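Side-chain contacts in Oxidored_FMN domain-containing protein ([Pseudomonas] geniculata N1, PDB 6L6J), which acts as a 6-hydroxypseudooxynicotine amine oxidase, binding FMN and a [4Fe-4S] cluster, and also carries ADP: residues A[191-196]-A[204-209]; A[210-215]-A[250-255]; A[223-228]-A[243-248]; A[284-289]-A[313-318]. All coordinates share one frame; numbering follows the deposited sequence.

How the contacts relate
All four contacts lie in the FMN-binding (beta/alpha)8 barrel and illustrate how its helices and connecting loops are tied to one another and to the strands. Contacts 1 and 2 share helix 197-215, and contact 3 is nested within the chain loop that contact 2 closes. Leu204 CD2 packs 3.6 Å from Val245 CG1, joining contact 1 to contact 3. Contacts 3 and 4 have centres about 12 Å apart and meet through Val246 and Val288, while Thr289 OG1 lies 2.6 Å from Ala250 O, a probable hydrogen bond linking contacts 4 and 2. Contact 3 reaches the flavin directly through Arg224; in contact 4 the side chain of Leu314 remains about 10 Å from FMN.

Contact 1 (A[191-196]-A[204-209]); sequences DDYGGI and LRETLS
Tyr193 stands in a type I beta turn running from Asp191 to Gly194, and Glu206 faces it from helix 197-215. The two backbones are well separated, the nearest CA atoms being those of Tyr193 and Leu204 at 10.3 Å, so the gap is bridged by side chains. Gly194 N closes the turn on Asp191 O. Beyond CG the Glu206 chain is extended (chi2 -177°), carrying the carboxylate to the loop, while the phenol comes to meet it from the opposite direction. Tyr193 OH donates a hydrogen bond to Glu206 OE1 at 2.5 Å. That oxygen lies at the ring edge, near the ring plane, and the carboxylate is turned 66° against the ring. Tyr193 also packs against Arg142 and Ile145 of helix 142-162 and against Phe181 of helix 177-182. A phenylalanine here would keep the ring but would probably leave Glu206 OE1 without its phenolic donor and the carboxylate freer to turn. Arg149 contributes a long, weak ion pair to the same oxygen. A neutral donor and a distant positive charge thus share OE1, an arrangement likely to favour the ionised carboxylate.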
# COMPACT_ATOMS: atom_id res chain seq x y z
N ASP A 191 -6.89 -11.27 -37.86
CA ASP A 191 -6.36 -12.65 -38.02
C ASP A 191 -7.04 -13.56 -36.97
O ASP A 191 -8.05 -13.12 -36.37
CB ASP A 191 -4.82 -12.65 -37.99
CG ASP A 191 -4.19 -12.31 -36.64
OD1 ASP A 191 -4.91 -11.85 -35.73
OD2 ASP A 191 -2.97 -12.50 -36.52
N ASP A 192 -6.54 -14.78 -36.74
CA ASP A 192 -7.19 -15.79 -35.84
C ASP A 192 -6.93 -15.45 -34.35
O ASP A 192 -7.53 -16.14 -33.48
CB ASP A 192 -6.85 -17.25 -36.19
CG ASP A 192 -5.50 -17.46 -36.82
OD1 ASP A 192 -5.28 -16.91 -37.94
OD2 ASP A 192 -4.68 -18.17 -36.20
N TYR A 193 -6.14 -14.42 -34.04
CA TYR A 193 -5.97 -13.90 -32.66
C TYR A 193 -6.81 -12.64 -32.40
O TYR A 193 -6.63 -12.02 -31.34
CB TYR A 193 -4.51 -13.63 -32.37
CG TYR A 193 -3.67 -14.88 -32.24
CD1 TYR A 193 -3.05 -15.43 -33.34
CD2 TYR A 193 -3.49 -15.49 -31.01
CE1 TYR A 193 -2.28 -16.57 -33.23
CE2 TYR A 193 -2.71 -16.62 -30.87
CZ TYR A 193 -2.10 -17.17 -31.99
OH TYR A 193 -1.32 -18.29 -31.88
N GLY A 194 -7.74 -12.30 -33.30
CA GLY A 194 -8.65 -11.15 -33.12
C GLY A 194 -10.02 -11.38 -33.71
O GLY A 194 -10.19 -12.31 -34.51
N GLY A 195 -10.97 -10.53 -33.33
CA GLY A 195 -12.39 -10.64 -33.73
C GLY A 195 -13.23 -11.21 -32.60
O GLY A 195 -13.35 -10.50 -31.58
N ILE A 196 -13.77 -12.43 -32.78
CA ILE A 196 -14.76 -13.04 -31.83
C ILE A 196 -13.96 -13.72 -30.70
O ILE A 196 -12.77 -14.02 -30.90
CB ILE A 196 -15.81 -13.93 -32.55
CG1 ILE A 196 -16.82 -14.58 -31.58
CG2 ILE A 196 -15.14 -14.98 -33.43
CD1 ILE A 196 -17.80 -13.65 -30.84
N LEU A 204 -4.08 -16.62 -24.50
CA LEU A 204 -4.17 -17.04 -23.07
C LEU A 204 -4.26 -18.57 -22.99
O LEU A 204 -3.54 -19.14 -22.15
CB LEU A 204 -5.37 -16.39 -22.38
CG LEU A 204 -5.61 -16.90 -20.95
CD1 LEU A 204 -4.39 -16.67 -20.07
CD2 LEU A 204 -6.83 -16.26 -20.34
N ARG A 205 -5.13 -19.20 -23.78
CA ARG A 205 -5.30 -20.69 -23.81
C ARG A 205 -3.99 -21.33 -24.28
O ARG A 205 -3.45 -22.16 -23.54
CB ARG A 205 -6.51 -21.06 -24.69
CG ARG A 205 -6.47 -22.45 -25.33
CD ARG A 205 -7.54 -22.62 -26.41
NE ARG A 205 -8.84 -22.92 -25.82
CZ ARG A 205 -10.00 -22.30 -26.09
NH1 ARG A 205 -10.06 -21.31 -26.98
NH2 ARG A 205 -11.10 -22.68 -25.48
N GLU A 206 -3.48 -20.96 -25.45
CA GLU A 206 -2.25 -21.54 -26.07
C GLU A 206 -1.04 -21.41 -25.12
O GLU A 206 -0.22 -22.31 -25.09
CB GLU A 206 -1.93 -20.84 -27.39
CG GLU A 206 -2.86 -21.22 -28.53
CD GLU A 206 -2.48 -20.57 -29.84
OE1 GLU A 206 -1.84 -19.50 -29.80
OE2 GLU A 206 -2.80 -21.14 -30.89
N THR A 207 -0.92 -20.31 -24.39
CA THR A 207 0.19 -20.09 -23.44
C THR A 207 0.03 -21.09 -22.28
O THR A 207 0.94 -21.96 -22.11
CB THR A 207 0.23 -18.61 -23.02
OG1 THR A 207 0.51 -17.87 -24.21
CG2 THR A 207 1.29 -18.29 -21.99
N LEU A 208 -1.09 -21.00 -21.56
CA LEU A 208 -1.44 -21.84 -20.38
C LEU A 208 -1.12 -23.32 -20.63
O LEU A 208 -0.47 -23.95 -19.74
CB LEU A 208 -2.93 -21.67 -20.10
CG LEU A 208 -3.48 -22.48 -18.94
CD1 LEU A 208 -2.74 -22.14 -17.65
CD2 LEU A 208 -4.97 -22.25 -18.77
N SER A 209 -1.58 -23.84 -21.78
CA SER A 209 -1.32 -25.21 -22.28
C SER A 209 0.19 -25.44 -22.44
O SER A 209 0.64 -26.54 -22.06
CB SER A 209 -2.05 -25.46 -23.58
OG SER A 209 -1.49 -26.54 -24.31

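Contact 2 (A[210-215]-A[250-255]); sequences DVKDAV and ADVPDL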
# COMPACT_ATOMS: atom_id res chain seq x y z
N ASP A 210 0.95 -24.47 -22.98
CA ASP A 210 2.42 -24.64 -23.22
C ASP A 210 3.14 -24.79 -21.88
O ASP A 210 4.02 -25.64 -21.78
CB ASP A 210 3.01 -23.51 -24.04
CG ASP A 210 2.57 -23.59 -25.48
OD1 ASP A 210 1.83 -24.55 -25.81
OD2 ASP A 210 2.91 -22.67 -26.25
N VAL A 211 2.74 -24.00 -20.89
CA VAL A 211 3.38 -23.96 -19.55
C VAL A 211 3.01 -25.25 -18.80
O VAL A 211 3.89 -25.87 -18.15
CB VAL A 211 2.96 -22.70 -18.78
CG1 VAL A 211 3.64 -22.65 -17.43
CG2 VAL A 211 3.23 -21.42 -19.56
N LYS A 212 1.75 -25.67 -18.91
CA LYS A 212 1.28 -26.94 -18.30
C LYS A 212 2.10 -28.10 -18.88
O LYS A 212 2.59 -28.91 -18.09
CB LYS A 212 -0.23 -27.10 -18.48
CG LYS A 212 -0.96 -27.52 -17.21
CD LYS A 212 -2.45 -27.69 -17.40
CE LYS A 212 -2.97 -28.97 -16.78
NZ LYS A 212 -4.31 -29.30 -17.31
N ASP A 213 2.29 -28.15 -20.19
CA ASP A 213 3.07 -29.24 -20.84
C ASP A 213 4.52 -29.12 -20.38
O ASP A 213 5.15 -30.14 -20.13
CB ASP A 213 2.92 -29.23 -22.37
CG ASP A 213 1.47 -29.22 -22.85
OD1 ASP A 213 0.56 -29.69 -22.08
OD2 ASP A 213 1.24 -28.72 -23.99
N ALA A 214 5.01 -27.89 -20.24
CA ALA A 214 6.41 -27.59 -19.87
C ALA A 214 6.73 -28.10 -18.45
O ALA A 214 7.72 -28.83 -18.32
CB ALA A 214 6.66 -26.11 -20.02
N VAL A 215 5.95 -27.73 -17.43
CA VAL A 215 6.37 -27.88 -16.00
C VAL A 215 5.28 -28.53 -15.13
O VAL A 215 5.48 -28.54 -13.90
CB VAL A 215 6.75 -26.51 -15.40
CG1 VAL A 215 7.70 -25.75 -16.31
CG2 VAL A 215 5.55 -25.65 -15.06
N ALA A 250 -11.97 -23.63 -17.50
CA ALA A 250 -12.41 -23.82 -16.09
C ALA A 250 -11.53 -24.82 -15.31
O ALA A 250 -11.26 -24.54 -14.15
CB ALA A 250 -13.86 -24.24 -16.08
N ASP A 251 -11.18 -25.97 -15.89
CA ASP A 251 -10.43 -27.05 -15.19
C ASP A 251 -9.09 -27.31 -15.91
O ASP A 251 -8.50 -28.39 -15.70
CB ASP A 251 -11.31 -28.30 -15.02
CG ASP A 251 -12.39 -28.19 -13.95
OD1 ASP A 251 -12.35 -27.27 -13.12
OD2 ASP A 251 -13.29 -29.03 -13.95
N VAL A 252 -8.60 -26.33 -16.68
CA VAL A 252 -7.26 -26.37 -17.32
C VAL A 252 -6.18 -26.11 -16.27
O VAL A 252 -5.27 -26.91 -16.13
CB VAL A 252 -7.15 -25.41 -18.52
CG1 VAL A 252 -5.77 -25.45 -19.16
CG2 VAL A 252 -8.23 -25.71 -19.54
N PRO A 253 -6.21 -24.98 -15.52
CA PRO A 253 -5.16 -24.72 -14.53
C PRO A 253 -5.40 -25.49 -13.22
O PRO A 253 -6.49 -26.01 -12.99
CB PRO A 253 -5.27 -23.21 -14.29
CG PRO A 253 -6.74 -22.91 -14.51
CD PRO A 253 -7.22 -23.91 -15.56
N ASP A 254 -4.37 -25.52 -12.39
CA ASP A 254 -4.36 -26.20 -11.07
C ASP A 254 -4.89 -25.21 -10.02
O ASP A 254 -5.34 -25.67 -8.95
CB ASP A 254 -2.94 -26.69 -10.75
CG ASP A 254 -2.39 -27.67 -11.78
OD1 ASP A 254 -3.05 -28.69 -12.00
OD2 ASP A 254 -1.31 -27.41 -12.35
N LEU A 255 -4.82 -23.91 -10.31
CA LEU A 255 -5.25 -22.83 -9.40
C LEU A 255 -5.77 -21.66 -10.24
O LEU A 255 -5.09 -21.29 -11.23
CB LEU A 255 -4.06 -22.40 -8.53
CG LEU A 255 -4.25 -21.22 -7.57
CD1 LEU A 255 -4.94 -21.63 -6.28
CD2 LEU A 255 -2.90 -20.61 -7.20
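Lys212 reaches Val252 by a chain that runs straight at chi2 (-179°) and then bends at chi3 (134°), a turn that brings its ammonium group onto the backbone carbonyl of the facing loop. The setting is the (beta/alpha)8, or TIM, barrel: Lys212 belongs to helix 197-215, which leads into strand 220-229, and residues 250-255 link helix 241-249 to the next strand, 255-261. The contact therefore joins one barrel helix to the connection that follows its neighbour, at the end of the barrel where strands begin. The closest pair of CA atoms, those of Lys212 and Pro253, is 7.8 Å apart, and the long side chain spans the interval. Its NZ donates to Val252 O at 2.8 Å, lying in the carbonyl plane on a lone pair, with a C=O...N angle of 139°. Because the acceptor is a main-chain atom, the bond engages the backbone of the loop whatever the rotamer of the valine. Asp254 places a negative charge in the neighbourhood, although its OD1 remains 5.5 Å from Lys212 NZ; any attraction is thus at a distance. The other carboxylate oxygen of Asp254 accepts the amide of Val221, fastening the loop to strand 220-229, and the Lys212 side chain also touches Val221. Apolar contact across the segments is slight: Lys212 CD passes 4.4 Å from Val252 CG1.

Contact 3 (A[223-228]-A[243-248]); sequences VRFAVE and RRVVEA. With FMN (flavin mononucleotide), chain B.
Phe225 and Val245 make the apolar part of the contact. The valine lies over one ring face, where its CG1 makes a CH-pi contact 4.0 Å from the ring centroid and 18° off the normal, while Val245 CB approaches Phe225 CZ to 3.6 Å. Over the opposite face, toward the rim, sits the backbone N of Val227. Val246 adds a looser approach, its CG2 being 4.3 Å from Phe225 CD2. This is the packing of strand against helix in the beta-alpha-beta unit formed by strand 220-229, helix 241-249 and strand 255-261 of the TIM barrel. Successive residues of the strand serve its two sides: Phe225 turns outward to the helix, and Arg224 turns inward to the flavin.

The polar interactions belong to that inner side. The Arg224 chain bends at chi2 (90°) and chi3 (129°), which brings NH2 to the ribityl chain of FMN. Arg224 NH2 donates to FMN O3' at 2.7 Å and makes a weak bond to flavin N1 at 3.4 Å. Asp257 forms a salt bridge with NH1 of the same guanidinium, positioning it from the second shell. A leucine in place of Arg224 would probably leave FMN O3' without this donor and the Asp257 carboxylate without its charged mate. On the helix itself, Arg243 NE and Glu247 OE1 form a salt bridge at 3.5 Å, one turn apart.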
# COMPACT_ATOMS: atom_id res chain seq x y z
N VAL A 223 -3.32 -19.47 -12.81
CA VAL A 223 -3.70 -18.29 -13.64
C VAL A 223 -4.09 -17.18 -12.68
O VAL A 223 -5.02 -17.41 -11.87
CB VAL A 223 -4.82 -18.59 -14.64
CG1 VAL A 223 -5.07 -17.42 -15.56
CG2 VAL A 223 -4.50 -19.82 -15.47
N ARG A 224 -3.40 -16.04 -12.74
CA ARG A 224 -3.94 -14.80 -12.15
C ARG A 224 -4.81 -14.16 -13.23
O ARG A 224 -4.32 -14.00 -14.37
CB ARG A 224 -2.83 -13.90 -11.62
CG ARG A 224 -3.38 -12.69 -10.87
CD ARG A 224 -3.59 -12.84 -9.38
NE ARG A 224 -2.96 -11.74 -8.68
CZ ARG A 224 -3.37 -11.18 -7.55
NH1 ARG A 224 -4.45 -11.59 -6.93
NH2 ARG A 224 -2.68 -10.18 -7.05
N PHE A 225 -6.09 -13.91 -12.93
CA PHE A 225 -7.05 -13.39 -13.94
C PHE A 225 -7.93 -12.31 -13.32
O PHE A 225 -8.57 -12.57 -12.29
CB PHE A 225 -7.86 -14.53 -14.57
CG PHE A 225 -8.89 -14.08 -15.58
CD1 PHE A 225 -8.51 -13.37 -16.71
CD2 PHE A 225 -10.24 -14.36 -15.41
CE1 PHE A 225 -9.44 -12.93 -17.63
CE2 PHE A 225 -11.17 -13.93 -16.34
CZ PHE A 225 -10.77 -13.20 -17.44
N ALA A 226 -7.88 -11.12 -13.93
CA ALA A 226 -8.85 -10.02 -13.73
C ALA A 226 -10.18 -10.43 -14.39
O ALA A 226 -10.21 -10.56 -15.65
CB ALA A 226 -8.31 -8.73 -14.30
N VAL A 227 -11.21 -10.67 -13.57
CA VAL A 227 -12.55 -11.13 -14.03
C VAL A 227 -13.31 -9.91 -14.53
O VAL A 227 -13.92 -10.02 -15.62
CB VAL A 227 -13.33 -11.91 -12.95
CG1 VAL A 227 -12.71 -13.26 -12.68
CG2 VAL A 227 -13.50 -11.13 -11.65
N GLU A 228 -13.21 -8.79 -13.81
CA GLU A 228 -13.80 -7.49 -14.24
C GLU A 228 -12.70 -6.42 -14.35
O GLU A 228 -11.81 -6.42 -13.48
CB GLU A 228 -14.90 -7.06 -13.26
CG GLU A 228 -15.56 -5.75 -13.64
CD GLU A 228 -17.07 -5.72 -13.53
OE1 GLU A 228 -17.67 -6.80 -13.35
OE2 GLU A 228 -17.66 -4.60 -13.64
N ARG A 243 -16.47 -14.10 -17.16
CA ARG A 243 -17.22 -15.37 -17.00
C ARG A 243 -16.83 -16.31 -18.15
O ARG A 243 -16.61 -17.46 -17.87
CB ARG A 243 -18.74 -15.11 -16.93
CG ARG A 243 -19.62 -16.17 -17.56
CD ARG A 243 -20.62 -15.54 -18.51
NE ARG A 243 -20.91 -16.36 -19.69
CZ ARG A 243 -21.41 -15.89 -20.84
NH1 ARG A 243 -21.68 -14.60 -20.99
NH2 ARG A 243 -21.62 -16.72 -21.85
N ARG A 244 -16.75 -15.82 -19.39
CA ARG A 244 -16.45 -16.67 -20.57
C ARG A 244 -15.06 -17.26 -20.45
O ARG A 244 -14.93 -18.46 -20.71
CB ARG A 244 -16.58 -15.89 -21.89
CG ARG A 244 -17.95 -16.00 -22.54
CD ARG A 244 -17.97 -15.47 -23.97
NE ARG A 244 -18.59 -14.15 -24.03
CZ ARG A 244 -19.88 -13.94 -24.25
NH1 ARG A 244 -20.35 -12.70 -24.27
NH2 ARG A 244 -20.71 -14.96 -24.45
N VAL A 245 -14.04 -16.48 -20.08
CA VAL A 245 -12.63 -16.98 -20.02
C VAL A 245 -12.62 -18.17 -19.05
O VAL A 245 -12.11 -19.25 -19.43
CB VAL A 245 -11.60 -15.90 -19.63
CG1 VAL A 245 -10.26 -16.51 -19.22
CG2 VAL A 245 -11.38 -14.88 -20.75
N VAL A 246 -13.17 -17.98 -17.86
CA VAL A 246 -13.23 -19.09 -16.86
C VAL A 246 -13.93 -20.27 -17.55
O VAL A 246 -13.26 -21.27 -17.83
CB VAL A 246 -13.91 -18.66 -15.54
CG1 VAL A 246 -14.01 -19.83 -14.59
CG2 VAL A 246 -13.16 -17.53 -14.87
N GLU A 247 -15.21 -20.15 -17.89
CA GLU A 247 -15.97 -21.25 -18.54
C GLU A 247 -15.05 -22.00 -19.51
O GLU A 247 -14.89 -23.20 -19.34
CB GLU A 247 -17.22 -20.72 -19.22
CG GLU A 247 -18.44 -20.84 -18.32
CD GLU A 247 -19.65 -20.07 -18.78
OE1 GLU A 247 -19.66 -19.67 -19.97
OE2 GLU A 247 -20.54 -19.85 -17.95
N ALA A 248 -14.44 -21.30 -20.46
CA ALA A 248 -13.60 -21.87 -21.54
C ALA A 248 -12.39 -22.66 -20.99
O ALA A 248 -12.00 -23.65 -21.62
CB ALA A 248 -13.14 -20.77 -22.46
N1 FMN B . -0.45 -7.80 -8.10
C2 FMN B . 0.19 -8.45 -9.13
O2 FMN B . -0.48 -9.25 -9.79
N3 FMN B . 1.48 -8.30 -9.44
C4 FMN B . 2.27 -7.47 -8.74
O4 FMN B . 3.46 -7.33 -9.03
C4A FMN B . 1.67 -6.69 -7.62
N5 FMN B . 2.40 -5.83 -6.88
C5A FMN B . 1.83 -5.21 -5.83
C6 FMN B . 2.60 -4.38 -5.02
C7 FMN B . 2.01 -3.76 -3.93
C7M FMN B . 2.83 -2.84 -3.12
C8 FMN B . 0.60 -4.00 -3.60
C8M FMN B . -0.08 -3.31 -2.45
C9 FMN B . -0.18 -4.81 -4.39
C9A FMN B . 0.38 -5.45 -5.49
N10 FMN B . -0.38 -6.32 -6.28
C10 FMN B . 0.24 -6.94 -7.33
C1' FMN B . -1.83 -6.61 -6.00
C2' FMN B . -1.97 -7.64 -4.90
O2' FMN B . -1.46 -8.86 -5.41
C3' FMN B . -3.39 -7.85 -4.47
O3' FMN B . -4.12 -8.40 -5.56
C4' FMN B . -4.09 -6.58 -3.98
O4' FMN B . -3.21 -5.82 -3.12
C5' FMN B . -5.40 -6.91 -3.28
O5' FMN B . -5.11 -7.71 -2.15
P FMN B . -4.93 -7.03 -0.69
O1P FMN B . -6.27 -6.42 -0.35
O2P FMN B . -4.55 -8.21 0.16
O3P FMN B . -3.81 -6.02 -0.85

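Contact 4 (A[284-289]-A[313-318]); sequences FVKKVT and VLDLIG
Lys286 and Asp315 form a salt bridge in which the ammonium group sits across both carboxylate oxygens. Lys286 NZ donates to Asp315 OD1 at 3.0 Å, using the syn lone pair, the one on the side of the other oxygen. A second bond, from Lys286 NZ to Asp315 OD2, has the same length of 3.0 Å but is weak. The lysine chain bends at chi3 (72°) and again at chi4 (55°), and this double bend curls NZ onto the acid. On the way its methylenes pass along the main chain of the other segment, with Lys286 CD 3.6 Å from Val313 O and 3.9 Å from Leu314 C. Val313 and Leu314 take part here through their backbones, as their CB atoms point away.

In the next shell, Asp315 OD2 accepts the amide N of Val293, which steadies the carboxylate from the neighbouring strand, and Lys286 also touches the Val293 side chain. Lys286 itself is carried by the short, weakly bonded helix 285-288, where Val285 O receives the amides of both Val288 and Thr289. Farther out, Ile317 makes backbone hydrogen bonds with Arg23 and Tyr25 where the last barrel strand, 316-319, meets the first. The salt bridge thus ties the helix before strand 293-296 to the approach to strand 316-319. The two oxygens of the acid are used differently: OD1 takes the stronger bond from the lysine, whereas OD2 is divided between the Lys286 ammonium and the Val293 amide, so the hold on the carboxylate does not rest on the lysine alone.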
# COMPACT_ATOMS: atom_id res chain seq x y z
N PHE A 284 -18.76 -16.04 -8.44
CA PHE A 284 -19.24 -16.98 -9.48
C PHE A 284 -18.16 -18.05 -9.79
O PHE A 284 -18.51 -19.13 -10.32
CB PHE A 284 -19.61 -16.23 -10.76
CG PHE A 284 -18.43 -15.84 -11.62
CD1 PHE A 284 -17.71 -14.67 -11.36
CD2 PHE A 284 -18.03 -16.64 -12.68
CE1 PHE A 284 -16.65 -14.29 -12.17
CE2 PHE A 284 -16.96 -16.27 -13.47
CZ PHE A 284 -16.27 -15.09 -13.22
N VAL A 285 -16.90 -17.74 -9.53
CA VAL A 285 -15.74 -18.54 -10.01
C VAL A 285 -15.85 -19.98 -9.49
O VAL A 285 -15.65 -20.89 -10.30
CB VAL A 285 -14.39 -17.89 -9.63
CG1 VAL A 285 -13.21 -18.77 -10.03
CG2 VAL A 285 -14.25 -16.52 -10.27
N LYS A 286 -16.17 -20.19 -8.21
CA LYS A 286 -16.22 -21.57 -7.61
C LYS A 286 -17.39 -22.39 -8.16
O LYS A 286 -17.30 -23.61 -8.11
CB LYS A 286 -16.23 -21.53 -6.08
CG LYS A 286 -14.84 -21.62 -5.46
CD LYS A 286 -14.81 -21.88 -3.97
CE LYS A 286 -15.19 -23.29 -3.60
NZ LYS A 286 -14.37 -24.30 -4.31
N LYS A 287 -18.45 -21.77 -8.69
CA LYS A 287 -19.57 -22.48 -9.35
C LYS A 287 -19.13 -23.04 -10.72
O LYS A 287 -19.77 -23.99 -11.17
CB LYS A 287 -20.79 -21.56 -9.48
CG LYS A 287 -21.33 -21.04 -8.15
CD LYS A 287 -22.68 -21.61 -7.74
CE LYS A 287 -22.67 -23.09 -7.37
NZ LYS A 287 -23.76 -23.41 -6.42
N VAL A 288 -18.07 -22.50 -11.33
CA VAL A 288 -17.68 -22.86 -12.73
C VAL A 288 -16.54 -23.89 -12.73
O VAL A 288 -16.59 -24.81 -13.59
CB VAL A 288 -17.27 -21.63 -13.55
CG1 VAL A 288 -16.79 -22.02 -14.94
CG2 VAL A 288 -18.42 -20.61 -13.64
N THR A 289 -15.55 -23.72 -11.85
CA THR A 289 -14.32 -24.56 -11.76
C THR A 289 -14.41 -25.48 -10.54
O THR A 289 -14.88 -25.04 -9.48
CB THR A 289 -13.02 -23.72 -11.69
OG1 THR A 289 -11.92 -24.63 -11.66
CG2 THR A 289 -12.93 -22.81 -10.49
N VAL A 313 -17.00 -19.21 -1.16
CA VAL A 313 -16.53 -18.09 -2.03
C VAL A 313 -15.11 -18.42 -2.53
O VAL A 313 -14.88 -18.32 -3.76
CB VAL A 313 -16.56 -16.76 -1.28
CG1 VAL A 313 -16.14 -15.62 -2.18
CG2 VAL A 313 -17.92 -16.50 -0.66
N LEU A 314 -14.24 -18.86 -1.61
CA LEU A 314 -12.80 -19.15 -1.87
C LEU A 314 -12.40 -20.51 -1.28
O LEU A 314 -13.06 -20.98 -0.33
CB LEU A 314 -11.96 -18.04 -1.22
CG LEU A 314 -12.26 -16.61 -1.67
CD1 LEU A 314 -11.44 -15.61 -0.88
CD2 LEU A 314 -12.00 -16.45 -3.16
N ASP A 315 -11.31 -21.09 -1.79
CA ASP A 315 -10.61 -22.23 -1.14
C ASP A 315 -9.43 -21.66 -0.35
O ASP A 315 -9.12 -22.22 0.71
CB ASP A 315 -10.16 -23.25 -2.18
CG ASP A 315 -11.35 -23.79 -2.94
OD1 ASP A 315 -12.17 -24.48 -2.30
OD2 ASP A 315 -11.47 -23.45 -4.16
N LEU A 316 -8.84 -20.57 -0.84
CA LEU A 316 -7.62 -19.96 -0.26
C LEU A 316 -7.84 -18.48 0.04
O LEU A 316 -8.36 -17.76 -0.83
CB LEU A 316 -6.47 -20.18 -1.24
CG LEU A 316 -6.04 -21.63 -1.40
CD1 LEU A 316 -5.15 -21.81 -2.62
CD2 LEU A 316 -5.32 -22.11 -0.14
N ILE A 317 -7.48 -18.06 1.25
CA ILE A 317 -7.45 -16.64 1.70
C ILE A 317 -6.23 -15.98 1.04
O ILE A 317 -5.08 -16.14 1.57
CB ILE A 317 -7.40 -16.58 3.25
CG1 ILE A 317 -8.61 -17.29 3.87
CG2 ILE A 317 -7.27 -15.16 3.77
CD1 ILE A 317 -9.94 -16.87 3.29
N GLY A 318 -6.46 -15.29 -0.08
CA GLY A 318 -5.42 -14.49 -0.75
C GLY A 318 -5.13 -13.22 0.02
O GLY A 318 -6.11 -12.56 0.42